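PDB 4EIV: deoxyribose-phosphate aldolase, which is an enzyme of the deoxyribose-phosphate aldolase family and folds as a closed eight-stranded parallel beta/alpha (TIM) barrel. Local coordinates for residues L201-L206 against F255-R260. Sequence-based numbering, arbitrary orientation.
Sequences LISIAL and FENGPR
Ser203 OG is gripped from two helices. Asn257 ND2 donates to it at 2.9 Å across the contact, and the hydroxyl also bonds to Val199 O one turn back in its own helix. This hydrogen bond from Asn257 ND2 is nearly straight, with an N-H...O angle of 175°, and OG lies in the amide plane of Asn257. Ser203 chi1 is -66°, which sets OG beside the backbone N and anti to the carbonyl carbon, within reach of Val199 O. The amide meets the serine with both its polar atoms, since OD1 rests 3.5 Å from Ser203 CB. A water adds a second link. It donates to Ser203 O and to Asn257 OD1, at 2.8 Å each. OD1 also has a weak hydrogen bond from Arg207 NH2. In this TIM barrel the contact joins two neighbouring outer helices, 196-210 and 243-257, which follow strands 182-184 and 233-237. Asn257 is the last residue of its helix; Gly258 is the first to leave helical backbone angles, with positive phi. Glu256 touches lightly, with OE1 4.0 Å from Ser203 CB. Its other oxygen, OE2, bonds to Gln252 NE2. Beyond the contact, Phe255 packs on Tyr283 of the second subunit.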
# COMPACT_ATOMS: atom_id res chain seq x y z
N LEU A 201 -7.49 -21.36 -0.70
CA LEU A 201 -8.86 -21.69 -1.04
C LEU A 201 -9.79 -20.49 -1.01
O LEU A 201 -10.63 -20.32 -1.88
CB LEU A 201 -9.40 -22.81 -0.14
CG LEU A 201 -8.77 -24.18 -0.31
CD1 LEU A 201 -9.54 -25.17 0.56
CD2 LEU A 201 -8.80 -24.61 -1.78
N ILE A 202 -9.64 -19.67 0.03
CA ILE A 202 -10.45 -18.48 0.15
C ILE A 202 -10.16 -17.52 -1.02
O ILE A 202 -11.08 -16.91 -1.58
CB ILE A 202 -10.24 -17.83 1.53
CG1 ILE A 202 -10.86 -18.74 2.59
CG2 ILE A 202 -10.90 -16.45 1.58
CD1 ILE A 202 -10.51 -18.38 4.03
N SER A 203 -8.90 -17.37 -1.37
CA SER A 203 -8.50 -16.51 -2.48
C SER A 203 -9.11 -16.96 -3.79
O SER A 203 -9.60 -16.13 -4.55
CB SER A 203 -6.98 -16.46 -2.60
OG SER A 203 -6.40 -15.83 -1.46
N ILE A 204 -9.12 -18.27 -4.04
CA ILE A 204 -9.73 -18.80 -5.26
C ILE A 204 -11.23 -18.48 -5.27
O ILE A 204 -11.79 -18.04 -6.28
CB ILE A 204 -9.56 -20.31 -5.37
CG1 ILE A 204 -8.09 -20.64 -5.61
CG2 ILE A 204 -10.40 -20.88 -6.51
CD1 ILE A 204 -7.80 -22.12 -5.45
N ALA A 205 -11.89 -18.73 -4.15
CA ALA A 205 -13.32 -18.47 -4.05
C ALA A 205 -13.66 -17.02 -4.35
O ALA A 205 -14.60 -16.72 -5.10
CB ALA A 205 -13.84 -18.86 -2.67
N LEU A 206 -12.90 -16.11 -3.77
CA LEU A 206 -13.15 -14.70 -4.00
C LEU A 206 -12.87 -14.30 -5.45
O LEU A 206 -13.64 -13.55 -6.04
CB LEU A 206 -12.32 -13.87 -3.04
CG LEU A 206 -12.50 -12.37 -3.16
CD1 LEU A 206 -13.96 -11.96 -3.11
CD2 LEU A 206 -11.70 -11.71 -2.07
N PHE A 255 1.63 -12.73 -4.23
CA PHE A 255 1.80 -13.70 -5.30
C PHE A 255 0.45 -14.16 -5.86
O PHE A 255 0.27 -14.22 -7.07
CB PHE A 255 2.64 -14.89 -4.82
CG PHE A 255 3.02 -15.84 -5.92
CD1 PHE A 255 3.99 -15.48 -6.85
CD2 PHE A 255 2.39 -17.07 -6.04
CE1 PHE A 255 4.34 -16.35 -7.87
CE2 PHE A 255 2.74 -17.95 -7.07
CZ PHE A 255 3.71 -17.58 -7.98
N GLU A 256 -0.48 -14.51 -4.98
CA GLU A 256 -1.77 -15.04 -5.44
C GLU A 256 -2.78 -13.99 -5.85
O GLU A 256 -3.51 -14.19 -6.81
CB GLU A 256 -2.40 -15.94 -4.38
CG GLU A 256 -1.53 -17.11 -3.98
CD GLU A 256 -2.33 -18.19 -3.26
OE1 GLU A 256 -3.54 -18.32 -3.56
OE2 GLU A 256 -1.74 -18.92 -2.44
N ASN A 257 -2.82 -12.88 -5.12
CA ASN A 257 -3.85 -11.85 -5.33
C ASN A 257 -3.35 -10.52 -5.85
O ASN A 257 -4.17 -9.64 -6.12
CB ASN A 257 -4.60 -11.68 -4.02
CG ASN A 257 -5.27 -12.96 -3.57
OD1 ASN A 257 -5.90 -13.64 -4.40
ND2 ASN A 257 -5.12 -13.33 -2.29
N GLY A 258 -2.05 -10.37 -6.00
CA GLY A 258 -1.46 -9.16 -6.55
C GLY A 258 -1.04 -8.14 -5.51
O GLY A 258 -1.59 -8.10 -4.40
N PRO A 259 -0.09 -7.26 -5.86
CA PRO A 259 0.34 -6.25 -4.91
C PRO A 259 -0.76 -5.32 -4.44
O PRO A 259 -0.73 -4.85 -3.29
CB PRO A 259 1.44 -5.49 -5.69
CG PRO A 259 1.25 -5.85 -7.10
CD PRO A 259 0.65 -7.20 -7.13
N ARG A 260 -1.74 -5.06 -5.29
CA ARG A 260 -2.85 -4.19 -4.92
C ARG A 260 -3.82 -4.83 -3.91
O ARG A 260 -4.69 -4.14 -3.38
CB ARG A 260 -3.60 -3.75 -6.16
CG ARG A 260 -2.77 -2.87 -7.08
CD ARG A 260 -3.55 -2.51 -8.35
NE ARG A 260 -2.80 -1.58 -9.21
CZ ARG A 260 -1.80 -1.92 -10.03
NH1 ARG A 260 -1.21 -0.98 -10.76
NH2 ARG A 260 -1.38 -3.19 -10.12
O HOH W 1 -8.70 -13.53 -4.45